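Local atomic coordinates of N-Acetyltransferase, PseH (Campylobacter jejuni subsp. jejuni PT14, PDB entry 4XPL), a protein that binds acetyl coenzyme A and very probably N-acetylates a UDP-linked amino sugar in the biosynthesis of pseudaminic acid, used to modify flagellin. Residues 75-78 and 84-87; 105-110 and 137-142; 121-124 and 129-132. The protein carries 8 engineered substitutions. All coordinates share one frame; numbering follows the deposited sequence.

All three contacts belong to one GNAT acetyltransferase fold and reach the same mixed sheet. Interaction 1 lies nearest the centre of the chain. It joins two adjacent antiparallel strands, and it is the contact of the three with hydrogen bonds between its segments. Interactions 2 and 3 rest on apolar side-chain touches. Interaction 2 is partly buried, and sets helix 99-114 against the turn that ends helix 128-136. Interaction 3 is buried and packs that same helix on strand 118-124, beside acetyl coenzyme A. Phe77 and Phe87 of interaction 1 touch residues of 105-110 and 137-142, so interactions 1 and 2 pack against each other.

Interaction 1. Residues 75-78 and 84-87; sequences IDFV and SCEF
Val78 and Glu86 form an antiparallel hydrogen-bonded pair in the beta hairpin of strands 70-78 and 84-91, part of the GNAT sheet. Two backbone bonds link the pair. Val78 N donates to Glu86 O at 2.9 Å, and Glu86 N donates to Val78 O at 2.8 Å. Together they close a ring between the two residues.

Glu86 O also receives a CA-H contact, with Phe77 CA 3.2 Å away. A similar contact brings Phe87 CA to within 3.0 Å of Asp76 O. Both CA-H groups belong to the non-hydrogen-bonded pair Phe77-Phe87.

On the face of Val78 and Glu86, Val78 CG2 lies 3.5 Å from Glu86 OE1. A weak hydrogen bond from Asn79 ND2 also reaches this oxygen.

The other face carries Phe77, Cys85 and Phe87. Cys85 SG meets the edge of the Phe77 ring, close to its plane. Its chi1 of 71° sets the sulfur between the backbone N and carbonyl carbon, which turns it to the Phe77 ring edge. Helix 99-114 packs on this face, where Ile106 touches both phenylalanines. Asp76 touches the bound acetyl coenzyme A. The sulfur-aromatic contact is made at one ring atom, with Phe77 CD2 3.9 Å from Cys85 SG.

Interaction 2. Residues 105-110 and 137-142; sequences EIIKYA and NHFTIY
Ile107 reaches from helix 99-114 to Asn137 and Phe139, which lie at the turn after helix 128-136. The contact sets helix 99-114 of the GNAT fold against the Schellman motif that ends helix 128-136. The touch is small and carries no hydrogen bond between the segments. One methyl group does the work.

Ile107 CD1 is 4.1 Å from Asn137 CB and 4.2 Å from Phe139 CE1. The isoleucine side chain is stretched out, with CD1 anti to CA (chi2 169°). This carries the methyl away from its helix and into the corner made by the two partners. It meets the Phe139 ring obliquely. The Ile107 and Asn137 side chains cross at a slant.

Asn137 turns its CB toward the helix. Its chi1 of -73° places the amide beside its own backbone N. Both ends of the amide have partners. OD1 accepts a hydrogen bond from Gln100 NE2, on the same helix as Ile107. ND2 donates to Leu133 O, in the last turns of helix 128-136. The amide therefore bridges the two helices and is held by a bond at each end, which should limit its rotation about CB-CG.

Phe139 starts with its CB directed past helix 99-114, but its ring swings back to it. The ring also meets the ring of Phe87, and it touches Leu119, Val151 and Leu153 of the sheet. It thus lies between the helix and the strands. His138, with a positive phi of 71°, is the C-prime residue of the Schellman motif. In this motif His138 N bonds to Gln135 O, and Phe139 N bonds to Tyr134 O.

Interaction 3. Residues 121-124 and 129-132; sequences AYVF and KALK. With ACO (acetyl coenzyme *a), chain B.
In the acetyl coenzyme A pocket of the GNAT fold, Val123 of strand 118-124 packs on Ala130 and Leu131 of helix 128-136. The helix follows the strand in the chain and folds back over it.

The two methyls of Val123 have separate partners. CG2 lies 3.6 Å from Leu131 CD2, and the two side chains run alongside each other in opposite directions. CG1 sits 4.2 Å from Ala130 CB. With chi1 at -77°, CG1 stands beside the backbone N, where it also meets the cofactor. Val123 CG1 is 4.0 Å from C2P of acetyl coenzyme A, the carbon that bears the thioester sulfur. Ala130 CB is also 4.0 Å from the next carbon, C3P.

Two lysines at the ends of the helical segment, Lys129 and Lys132, touch the cofactor with their carbon chains. Lys129 CG comes within 3.4 Å of adenine C8A. Its CD lies near the phosphate oxygens O5B and O1A. The bend at chi3 turns CE to the pantetheine hydroxyl OAP. Lys132 CG is 3.5 Å from adenine N3A.

The strand-helix contact itself is purely apolar. It implies a greasy wall of Val123 CG1 and Ala130 CB along the C2P-C3P arm. Van der Waals contact can shape the path of the thioester end there, while hydrogen bonds to the cofactor come from residues such as Leu89, Ala91, Gly97 and Asn127.

Interaction 1. Residues 75-78 and 84-87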
ATOM      1  N   ILE A  75      -0.644   2.222   2.722  1.00 14.34           N
ATOM      2  CA  ILE A  75       0.267   1.527   1.825  1.00 14.17           C
ATOM      3  C   ILE A  75       0.412   0.076   2.225  1.00 14.41           C
ATOM      4  O   ILE A  75       0.150  -0.272   3.355  1.00 14.14           O
ATOM      5  CB  ILE A  75       1.659   2.231   1.757  1.00 13.62           C
ATOM      6  CG1 ILE A  75       2.358   2.241   3.114  1.00 15.67           C
ATOM      7  CG2 ILE A  75       1.516   3.647   1.188  1.00 12.40           C
ATOM      8  CD1 ILE A  75       3.835   2.743   3.058  1.00 16.22           C
ATOM      9  N   ASP A  76       0.802  -0.771   1.272  1.00 14.84           N
ATOM     10  CA  ASP A  76       0.954  -2.155   1.555  1.00 16.27           C
ATOM     11  C   ASP A  76       2.038  -2.789   0.727  1.00 15.37           C
ATOM     12  O   ASP A  76       2.367  -2.341  -0.415  1.00 14.65           O
ATOM     13  CB  ASP A  76      -0.366  -2.945   1.423  1.00 17.64           C
ATOM     14  CG  ASP A  76      -0.820  -3.110   0.008  1.00 21.99           C
ATOM     15  OD1 ASP A  76      -0.413  -4.098  -0.635  1.00 22.88           O
ATOM     16  OD2 ASP A  76      -1.591  -2.246  -0.444  1.00 24.50           O
ATOM     17  N   PHE A  77       2.575  -3.850   1.332  1.00 15.64           N
ATOM     18  CA  PHE A  77       3.611  -4.672   0.739  1.00 16.83           C
ATOM     19  C   PHE A  77       3.172  -6.123   0.889  1.00 18.26           C
ATOM     20  O   PHE A  77       2.837  -6.539   1.982  1.00 18.52           O
ATOM     21  CB  PHE A  77       4.927  -4.437   1.475  1.00 16.87           C
ATOM     22  CG  PHE A  77       5.308  -2.997   1.604  1.00 15.15           C
ATOM     23  CD1 PHE A  77       4.879  -2.238   2.692  1.00 14.92           C
ATOM     24  CD2 PHE A  77       6.145  -2.407   0.679  1.00 17.84           C
ATOM     25  CE1 PHE A  77       5.236  -0.914   2.802  1.00 16.94           C
ATOM     26  CE2 PHE A  77       6.544  -1.112   0.810  1.00 17.08           C
ATOM     27  CZ  PHE A  77       6.093  -0.345   1.851  1.00 16.12           C
ATOM     28  N   VAL A  78       3.083  -6.852  -0.225  1.00 19.13           N
ATOM     29  CA  VAL A  78       2.664  -8.222  -0.212  1.00 20.61           C
ATOM     30  C   VAL A  78       3.649  -9.044  -1.039  1.00 21.47           C
ATOM     31  O   VAL A  78       4.466  -8.488  -1.819  1.00 21.27           O
ATOM     32  CB  VAL A  78       1.182  -8.366  -0.686  1.00 21.92           C
ATOM     33  CG1 VAL A  78       0.276  -7.465   0.173  1.00 20.33           C
ATOM     34  CG2 VAL A  78       0.995  -8.042  -2.200  1.00 22.94           C
ATOM     35  N   SER A  84      12.443  -9.215  -3.225  1.00 21.38           N
ATOM     36  CA  SER A  84      11.389  -8.422  -3.837  1.00 20.55           C
ATOM     37  C   SER A  84      10.123  -8.328  -3.006  1.00 19.50           C
ATOM     38  O   SER A  84       9.948  -9.050  -2.007  1.00 18.65           O
ATOM     39  CB  SER A  84      11.024  -9.021  -5.192  1.00 21.57           C
ATOM     40  OG  SER A  84      10.163 -10.139  -5.031  1.00 23.39           O
ATOM     41  N   CYS A  85       9.254  -7.405  -3.414  1.00 19.03           N
ATOM     42  CA  CYS A  85       7.885  -7.360  -2.929  1.00 19.46           C
ATOM     43  C   CYS A  85       6.959  -6.704  -3.944  1.00 19.82           C
ATOM     44  O   CYS A  85       7.428  -6.049  -4.890  1.00 20.36           O
ATOM     45  CB  CYS A  85       7.808  -6.645  -1.577  1.00 19.25           C
ATOM     46  SG  CYS A  85       8.090  -4.864  -1.627  1.00 20.58           S
ATOM     47  N   GLU A  86       5.663  -6.921  -3.774  1.00 20.72           N
ATOM     48  CA  GLU A  86       4.642  -6.199  -4.513  1.00 21.70           C
ATOM     49  C   GLU A  86       4.120  -5.159  -3.567  1.00 20.45           C
ATOM     50  O   GLU A  86       4.211  -5.334  -2.373  1.00 20.99           O
ATOM     51  CB  GLU A  86       3.486  -7.111  -4.894  1.00 23.27           C
ATOM     52  CG  GLU A  86       3.886  -8.208  -5.783  1.00 28.49           C
ATOM     53  CD  GLU A  86       2.699  -9.061  -6.216  1.00 37.08           C
ATOM     54  OE1 GLU A  86       1.686  -9.142  -5.470  1.00 40.86           O
ATOM     55  OE2 GLU A  86       2.771  -9.639  -7.313  1.00 40.22           O
ATOM     56  N   PHE A  87       3.564  -4.090  -4.106  1.00 18.56           N
ATOM     57  CA  PHE A  87       3.025  -3.039  -3.286  1.00 16.03           C
ATOM     58  C   PHE A  87       1.730  -2.501  -3.842  1.00 15.14           C
ATOM     59  O   PHE A  87       1.401  -2.667  -5.031  1.00 15.05           O
ATOM     60  CB  PHE A  87       4.026  -1.878  -3.128  1.00 16.00           C
ATOM     61  CG  PHE A  87       4.167  -1.032  -4.350  1.00 17.46           C
ATOM     62  CD1 PHE A  87       5.110  -1.333  -5.305  1.00 18.20           C
ATOM     63  CD2 PHE A  87       3.334   0.051  -4.553  1.00 16.75           C
ATOM     64  CE1 PHE A  87       5.241  -0.582  -6.429  1.00 20.25           C
ATOM     65  CE2 PHE A  87       3.448   0.817  -5.693  1.00 19.09           C
ATOM     66  CZ  PHE A  87       4.401   0.512  -6.629  1.00 22.08           C
TER

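Interaction 2. Residues 105-110 and 137-142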
ATOM      1  N   GLU A 105       7.181   6.957   0.699  1.00 15.32           N
ATOM      2  CA  GLU A 105       7.184   6.030   1.819  1.00 15.15           C
ATOM      3  C   GLU A 105       7.324   4.570   1.409  1.00 14.06           C
ATOM      4  O   GLU A 105       8.028   3.801   2.074  1.00 13.83           O
ATOM      5  CB  GLU A 105       5.926   6.194   2.668  1.00 15.77           C
ATOM      6  CG  GLU A 105       5.811   7.532   3.344  1.00 16.08           C
ATOM      7  CD  GLU A 105       7.011   7.868   4.236  1.00 24.13           C
ATOM      8  OE1 GLU A 105       7.372   7.025   5.079  1.00 24.93           O
ATOM      9  OE2 GLU A 105       7.576   8.958   4.073  1.00 25.10           O
ATOM     10  N   ILE A 106       6.639   4.184   0.343  1.00 13.38           N
ATOM     11  CA  ILE A 106       6.718   2.825  -0.172  1.00 13.39           C
ATOM     12  C   ILE A 106       8.152   2.483  -0.558  1.00 13.65           C
ATOM     13  O   ILE A 106       8.667   1.432  -0.181  1.00 14.78           O
ATOM     14  CB  ILE A 106       5.783   2.605  -1.402  1.00 14.08           C
ATOM     15  CG1 ILE A 106       4.317   2.462  -0.940  1.00 14.62           C
ATOM     16  CG2 ILE A 106       6.211   1.343  -2.229  1.00 13.51           C
ATOM     17  CD1 ILE A 106       3.304   2.911  -1.928  1.00 15.73           C
ATOM     18  N   ILE A 107       8.783   3.351  -1.336  1.00 13.12           N
ATOM     19  CA  ILE A 107      10.129   3.092  -1.842  1.00 14.14           C
ATOM     20  C   ILE A 107      11.153   3.095  -0.711  1.00 14.12           C
ATOM     21  O   ILE A 107      12.000   2.166  -0.612  1.00 14.38           O
ATOM     22  CB  ILE A 107      10.496   4.089  -3.004  1.00 14.96           C
ATOM     23  CG1 ILE A 107       9.519   3.898  -4.173  1.00 13.80           C
ATOM     24  CG2 ILE A 107      11.922   3.912  -3.426  1.00 15.83           C
ATOM     25  CD1 ILE A 107       9.587   4.949  -5.250  1.00 14.73           C
ATOM     26  N   LYS A 108      11.077   4.102   0.162  1.00 14.67           N
ATOM     27  CA  LYS A 108      11.944   4.146   1.320  1.00 15.79           C
ATOM     28  C   LYS A 108      11.823   2.883   2.174  1.00 15.67           C
ATOM     29  O   LYS A 108      12.821   2.237   2.500  1.00 16.28           O
ATOM     30  CB  LYS A 108      11.663   5.411   2.160  1.00 16.44           C
ATOM     31  CG  LYS A 108      12.611   5.583   3.332  1.00 19.86           C
ATOM     32  CD  LYS A 108      12.386   6.953   4.030  1.00 24.31           C
ATOM     33  CE  LYS A 108      13.340   7.132   5.217  1.00 29.88           C
ATOM     34  NZ  LYS A 108      13.338   8.541   5.751  1.00 35.12           N
ATOM     35  N   TYR A 109      10.597   2.519   2.531  1.00 15.13           N
ATOM     36  CA  TYR A 109      10.387   1.353   3.389  1.00 15.17           C
ATOM     37  C   TYR A 109      10.868   0.071   2.720  1.00 14.39           C
ATOM     38  O   TYR A 109      11.539  -0.754   3.324  1.00 14.43           O
ATOM     39  CB  TYR A 109       8.902   1.201   3.784  1.00 15.06           C
ATOM     40  CG  TYR A 109       8.733   0.193   4.891  1.00 14.03           C
ATOM     41  CD1 TYR A 109       8.845   0.573   6.208  1.00 15.53           C
ATOM     42  CD2 TYR A 109       8.429  -1.140   4.613  1.00 15.35           C
ATOM     43  CE1 TYR A 109       8.713  -0.352   7.245  1.00 16.44           C
ATOM     44  CE2 TYR A 109       8.305  -2.074   5.645  1.00 16.62           C
ATOM     45  CZ  TYR A 109       8.428  -1.671   6.949  1.00 18.21           C
ATOM     46  OH  TYR A 109       8.275  -2.580   7.985  1.00 19.64           O
ATOM     47  N   ALA A 110      10.537  -0.107   1.465  1.00 14.64           N
ATOM     48  CA  ALA A 110      11.002  -1.300   0.739  1.00 15.03           C
ATOM     49  C   ALA A 110      12.525  -1.393   0.649  1.00 16.53           C
ATOM     50  O   ALA A 110      13.120  -2.443   0.930  1.00 18.30           O
ATOM     51  CB  ALA A 110      10.409  -1.314  -0.660  1.00 14.11           C
ATOM     52  N   ASN A 137       8.053   7.972 -10.735  1.00 23.58           N
ATOM     53  CA  ASN A 137       9.014   7.456  -9.754  1.00 22.63           C
ATOM     54  C   ASN A 137       9.951   6.361 -10.346  1.00 23.02           C
ATOM     55  O   ASN A 137      10.542   5.542  -9.613  1.00 22.71           O
ATOM     56  CB  ASN A 137       8.263   6.952  -8.519  1.00 20.81           C
ATOM     57  CG  ASN A 137       7.708   8.080  -7.681  1.00 22.10           C
ATOM     58  OD1 ASN A 137       8.408   8.611  -6.829  1.00 26.07           O
ATOM     59  ND2 ASN A 137       6.478   8.518  -7.981  1.00 22.46           N
ATOM     60  N   HIS A 138      10.112   6.428 -11.664  1.00 24.15           N
ATOM     61  CA  HIS A 138      11.074   5.634 -12.474  1.00 25.88           C
ATOM     62  C   HIS A 138      10.751   4.156 -12.614  1.00 23.67           C
ATOM     63  O   HIS A 138      11.616   3.360 -13.001  1.00 24.19           O
ATOM     64  CB  HIS A 138      12.525   5.847 -12.028  1.00 28.01           C
ATOM     65  CG  HIS A 138      12.860   7.275 -11.760  1.00 29.61           C
ATOM     66  ND1 HIS A 138      12.456   8.298 -12.592  1.00 34.54           N
ATOM     67  CD2 HIS A 138      13.597   7.850 -10.782  1.00 30.42           C
ATOM     68  CE1 HIS A 138      12.908   9.446 -12.118  1.00 36.06           C
ATOM     69  NE2 HIS A 138      13.605   9.203 -11.023  1.00 32.21           N
ATOM     70  N   PHE A 139       9.493   3.795 -12.355  1.00 21.99           N
ATOM     71  CA  PHE A 139       9.013   2.466 -12.675  1.00 20.59           C
ATOM     72  C   PHE A 139       8.983   2.231 -14.181  1.00 22.63           C
ATOM     73  O   PHE A 139       8.811   3.145 -14.985  1.00 22.35           O
ATOM     74  CB  PHE A 139       7.627   2.205 -12.054  1.00 19.41           C
ATOM     75  CG  PHE A 139       7.672   1.918 -10.581  1.00 18.19           C
ATOM     76  CD1 PHE A 139       7.799   2.958  -9.658  1.00 17.28           C
ATOM     77  CD2 PHE A 139       7.662   0.613 -10.112  1.00 17.65           C
ATOM     78  CE1 PHE A 139       7.872   2.704  -8.320  1.00 16.27           C
ATOM     79  CE2 PHE A 139       7.732   0.365  -8.774  1.00 17.60           C
ATOM     80  CZ  PHE A 139       7.823   1.412  -7.872  1.00 17.07           C
ATOM     81  N   THR A 140       9.192   0.987 -14.562  1.00 23.69           N
ATOM     82  CA  THR A 140       9.156   0.630 -15.956  1.00 26.74           C
ATOM     83  C   THR A 140       8.199  -0.565 -16.132  1.00 25.57           C
ATOM     84  O   THR A 140       8.149  -1.471 -15.305  1.00 23.16           O
ATOM     85  CB  THR A 140      10.592   0.449 -16.526  1.00 29.78           C
ATOM     86  OG1 THR A 140      11.297  -0.555 -15.814  1.00 34.71           O
ATOM     87  CG2 THR A 140      11.412   1.740 -16.386  1.00 32.96           C
ATOM     88  N   ILE A 141       7.384  -0.510 -17.191  1.00 27.54           N
ATOM     89  CA  ILE A 141       6.465  -1.588 -17.531  1.00 27.19           C
ATOM     90  C   ILE A 141       7.280  -2.738 -18.116  1.00 27.85           C
ATOM     91  O   ILE A 141       7.885  -2.590 -19.175  1.00 29.40           O
ATOM     92  CB  ILE A 141       5.411  -1.146 -18.563  1.00 29.08           C
ATOM     93  CG1 ILE A 141       4.515  -0.036 -18.024  1.00 30.64           C
ATOM     94  CG2 ILE A 141       4.530  -2.349 -19.011  1.00 31.41           C
ATOM     95  CD1 ILE A 141       3.699   0.615 -19.175  1.00 35.29           C
ATOM     96  N   TYR A 142       7.257  -3.892 -17.452  1.00 26.61           N
ATOM     97  CA  TYR A 142       7.994  -5.083 -17.944  1.00 28.11           C
ATOM     98  C   TYR A 142       7.116  -6.249 -18.469  1.00 28.38           C
ATOM     99  O   TYR A 142       7.644  -7.243 -19.008  1.00 28.85           O
ATOM    100  CB  TYR A 142       8.918  -5.616 -16.850  1.00 27.90           C
ATOM    101  CG  TYR A 142       8.227  -6.346 -15.722  1.00 26.46           C
ATOM    102  CD1 TYR A 142       7.662  -5.644 -14.673  1.00 24.90           C
ATOM    103  CD2 TYR A 142       8.123  -7.752 -15.717  1.00 28.98           C
ATOM    104  CE1 TYR A 142       7.033  -6.296 -13.629  1.00 24.22           C
ATOM    105  CE2 TYR A 142       7.476  -8.419 -14.655  1.00 27.82           C
ATOM    106  CZ  TYR A 142       6.969  -7.673 -13.613  1.00 23.53           C
ATOM    107  OH  TYR A 142       6.326  -8.259 -12.578  1.00 23.34           O
TER

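Interaction 3. Residues 121-124 and 129-132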
ATOM      1  N   ALA A 121       4.691  -3.949  -8.991  1.00 17.90           N
ATOM      2  CA  ALA A 121       3.253  -3.758  -8.862  1.00 19.79           C
ATOM      3  C   ALA A 121       2.585  -4.162 -10.148  1.00 20.51           C
ATOM      4  O   ALA A 121       3.228  -4.296 -11.181  1.00 19.80           O
ATOM      5  CB  ALA A 121       2.907  -2.297  -8.529  1.00 18.45           C
ATOM      6  N   TYR A 122       1.270  -4.334 -10.079  1.00 23.69           N
ATOM      7  CA  TYR A 122       0.449  -4.456 -11.274  1.00 25.68           C
ATOM      8  C   TYR A 122      -0.814  -3.625 -11.076  1.00 26.69           C
ATOM      9  O   TYR A 122      -1.294  -3.463  -9.949  1.00 26.65           O
ATOM     10  CB  TYR A 122       0.114  -5.906 -11.594  1.00 27.79           C
ATOM     11  CG  TYR A 122      -0.616  -6.636 -10.506  1.00 33.85           C
ATOM     12  CD1 TYR A 122       0.073  -7.117  -9.395  1.00 37.28           C
ATOM     13  CD2 TYR A 122      -1.993  -6.859 -10.580  1.00 40.32           C
ATOM     14  CE1 TYR A 122      -0.579  -7.788  -8.378  1.00 41.25           C
ATOM     15  CE2 TYR A 122      -2.669  -7.530  -9.556  1.00 45.05           C
ATOM     16  CZ  TYR A 122      -1.946  -7.994  -8.456  1.00 46.15           C
ATOM     17  OH  TYR A 122      -2.577  -8.670  -7.432  1.00 52.49           O
ATOM     18  N   VAL A 123      -1.287  -3.035 -12.168  1.00 26.63           N
ATOM     19  CA  VAL A 123      -2.460  -2.185 -12.139  1.00 29.06           C
ATOM     20  C   VAL A 123      -3.280  -2.427 -13.391  1.00 30.78           C
ATOM     21  O   VAL A 123      -2.746  -2.816 -14.428  1.00 29.72           O
ATOM     22  CB  VAL A 123      -2.102  -0.689 -12.055  1.00 28.73           C
ATOM     23  CG1 VAL A 123      -1.701  -0.332 -10.650  1.00 30.00           C
ATOM     24  CG2 VAL A 123      -1.015  -0.336 -13.089  1.00 29.33           C
ATOM     25  N   PHE A 124      -4.587  -2.240 -13.266  1.00 33.27           N
ATOM     26  CA  PHE A 124      -5.457  -2.257 -14.424  1.00 35.53           C
ATOM     27  C   PHE A 124      -4.974  -1.152 -15.361  1.00 34.39           C
ATOM     28  O   PHE A 124      -4.586  -0.053 -14.918  1.00 32.20           O
ATOM     29  CB  PHE A 124      -6.911  -2.008 -14.028  1.00 39.26           C
ATOM     30  CG  PHE A 124      -7.582  -3.190 -13.392  1.00 43.45           C
ATOM     31  CD1 PHE A 124      -7.968  -4.281 -14.162  1.00 45.31           C
ATOM     32  CD2 PHE A 124      -7.847  -3.207 -12.024  1.00 45.15           C
ATOM     33  CE1 PHE A 124      -8.602  -5.384 -13.579  1.00 49.07           C
ATOM     34  CE2 PHE A 124      -8.482  -4.309 -11.433  1.00 47.91           C
ATOM     35  CZ  PHE A 124      -8.853  -5.394 -12.210  1.00 50.29           C
ATOM     36  N   LYS A 129      -3.962   7.372 -13.383  1.00 37.22           N
ATOM     37  CA  LYS A 129      -3.407   8.078 -12.251  1.00 36.45           C
ATOM     38  C   LYS A 129      -2.270   7.278 -11.673  1.00 31.86           C
ATOM     39  O   LYS A 129      -1.196   7.814 -11.453  1.00 30.74           O
ATOM     40  CB  LYS A 129      -4.461   8.385 -11.167  1.00 38.70           C
ATOM     41  CG  LYS A 129      -5.198   9.681 -11.419  1.00 43.85           C
ATOM     42  CD  LYS A 129      -5.895  10.234 -10.188  1.00 47.55           C
ATOM     43  CE  LYS A 129      -7.248   9.586  -9.941  1.00 50.13           C
ATOM     44  NZ  LYS A 129      -8.253  10.654  -9.597  1.00 53.50           N
ATOM     45  N   ALA A 130      -2.507   5.996 -11.418  1.00 30.00           N
ATOM     46  CA  ALA A 130      -1.489   5.158 -10.800  1.00 26.72           C
ATOM     47  C   ALA A 130      -0.291   4.970 -11.736  1.00 25.53           C
ATOM     48  O   ALA A 130       0.877   5.043 -11.307  1.00 22.98           O
ATOM     49  CB  ALA A 130      -2.072   3.810 -10.377  1.00 26.70           C
ATOM     50  N   LEU A 131      -0.567   4.704 -13.007  1.00 27.01           N
ATOM     51  CA  LEU A 131       0.524   4.537 -13.975  1.00 26.77           C
ATOM     52  C   LEU A 131       1.434   5.753 -14.061  1.00 27.17           C
ATOM     53  O   LEU A 131       2.638   5.614 -14.005  1.00 26.12           O
ATOM     54  CB  LEU A 131      -0.013   4.221 -15.351  1.00 28.60           C
ATOM     55  CG  LEU A 131      -0.540   2.801 -15.445  1.00 28.88           C
ATOM     56  CD1 LEU A 131      -1.465   2.673 -16.719  1.00 31.52           C
ATOM     57  CD2 LEU A 131       0.649   1.840 -15.463  1.00 30.36           C
ATOM     58  N   LYS A 132       0.851   6.927 -14.204  1.00 29.85           N
ATOM     59  CA  LYS A 132       1.615   8.166 -14.268  1.00 31.56           C
ATOM     60  C   LYS A 132       2.505   8.328 -13.015  1.00 29.62           C
ATOM     61  O   LYS A 132       3.678   8.710 -13.094  1.00 28.28           O
ATOM     62  CB  LYS A 132       0.640   9.330 -14.365  1.00 35.42           C
ATOM     63  CG  LYS A 132       1.282  10.732 -14.514  1.00 40.94           C
ATOM     64  CD  LYS A 132       2.249  10.729 -15.689  1.00 45.23           C
ATOM     65  CE  LYS A 132       2.491  12.090 -16.274  1.00 51.12           C
ATOM     66  NZ  LYS A 132       2.936  11.889 -17.702  1.00 55.47           N
TER
HETATM   67  N1A ACO B 701      -3.258  10.581 -17.515  1.00 67.60           N
HETATM   68  C2A ACO B 701      -2.048  10.885 -17.000  1.00 67.57           C
HETATM   69  N3A ACO B 701      -1.897  11.442 -15.779  1.00 66.37           N
HETATM   70  C4A ACO B 701      -2.964  11.733 -14.982  1.00 64.95           C
HETATM   71  C5A ACO B 701      -4.315  11.424 -15.470  1.00 65.73           C
HETATM   72  C6A ACO B 701      -4.408  10.815 -16.829  1.00 67.55           C
HETATM   73  N6A ACO B 701      -5.607  10.497 -17.384  1.00 68.64           N
HETATM   74  N7A ACO B 701      -5.166  11.813 -14.495  1.00 64.73           N
HETATM   75  C8A ACO B 701      -4.428  12.326 -13.470  1.00 63.42           C
HETATM   76  N9A ACO B 701      -3.109  12.272 -13.763  1.00 62.66           N
HETATM   77  C1B ACO B 701      -1.950  12.712 -12.923  1.00 59.84           C
HETATM   78  C2B ACO B 701      -2.208  13.969 -12.101  1.00 58.65           C
HETATM   79  O2B ACO B 701      -2.114  15.154 -12.897  1.00 58.45           O
HETATM   80  C3B ACO B 701      -1.101  13.860 -11.075  1.00 57.39           C
HETATM   81  O3B ACO B 701       0.088  14.402 -11.649  1.00 57.96           O
HETATM   82  P3B ACO B 701       1.397  14.825 -10.799  1.00 59.80           P
HETATM   83  O7A ACO B 701       1.890  13.547 -10.129  1.00 59.57           O
HETATM   84  O8A ACO B 701       2.337  15.306 -11.881  1.00 59.05           O
HETATM   85  O9A ACO B 701       0.931  15.910  -9.848  1.00 57.02           O
HETATM   86  C4B ACO B 701      -0.971  12.358 -10.818  1.00 55.42           C
HETATM   87  O4B ACO B 701      -1.545  11.713 -11.965  1.00 58.00           O
HETATM   88  C5B ACO B 701      -1.674  11.930  -9.524  1.00 51.67           C
HETATM   89  O5B ACO B 701      -3.014  12.444  -9.472  1.00 45.58           O
HETATM   90  P1A ACO B 701      -3.718  13.009  -8.126  1.00 39.91           P
HETATM   91  O1A ACO B 701      -5.138  13.408  -8.421  1.00 39.09           O
HETATM   92  O2A ACO B 701      -2.783  13.974  -7.430  1.00 39.48           O
HETATM   93  O3A ACO B 701      -3.975  11.683  -7.251  1.00 36.73           O
HETATM   94  P2A ACO B 701      -3.165  11.316  -5.929  1.00 31.00           P
HETATM   95  O4A ACO B 701      -1.696  11.570  -6.151  1.00 34.37           O
HETATM   96  O5A ACO B 701      -3.854  12.033  -4.787  1.00 35.17           O
HETATM   97  O6A ACO B 701      -3.526   9.754  -5.733  1.00 31.86           O
HETATM   98  CBP ACO B 701      -3.615   7.429  -6.073  1.00 26.93           C
HETATM   99  CCP ACO B 701      -3.137   8.738  -6.652  1.00 27.76           C
HETATM  100  CDP ACO B 701      -2.930   7.232  -4.689  1.00 24.84           C
HETATM  101  CEP ACO B 701      -3.240   6.292  -7.033  1.00 22.83           C
HETATM  102  CAP ACO B 701      -5.142   7.536  -5.932  1.00 26.27           C
HETATM  103  OAP ACO B 701      -5.752   7.826  -7.214  1.00 27.21           O
HETATM  104  C9P ACO B 701      -5.762   6.296  -5.372  1.00 27.03           C
HETATM  105  O9P ACO B 701      -5.698   6.039  -4.168  1.00 22.88           O
HETATM  106  N8P ACO B 701      -6.413   5.525  -6.248  1.00 26.94           N
HETATM  107  C7P ACO B 701      -7.148   4.336  -5.830  1.00 26.78           C
HETATM  108  C6P ACO B 701      -6.200   3.227  -5.353  1.00 26.99           C
HETATM  109  C5P ACO B 701      -5.245   2.801  -6.451  1.00 28.75           C
HETATM  110  O5P ACO B 701      -5.611   2.746  -7.631  1.00 26.83           O
HETATM  111  N4P ACO B 701      -4.018   2.435  -6.080  1.00 26.21           N
HETATM  112  C3P ACO B 701      -3.119   1.774  -7.041  1.00 29.20           C
HETATM  113  C2P ACO B 701      -3.420   0.259  -7.109  1.00 28.92           C
HETATM  114  S1P ACO B 701      -2.961  -0.442  -5.540  1.00 30.93           S
HETATM  115  C   ACO B 701      -4.373  -0.673  -4.687  1.00 31.64           C
HETATM  116  O   ACO B 701      -5.459  -0.324  -5.167  1.00 32.36           O
HETATM  117  CH3 ACO B 701      -4.259  -1.283  -3.311  1.00 32.72           C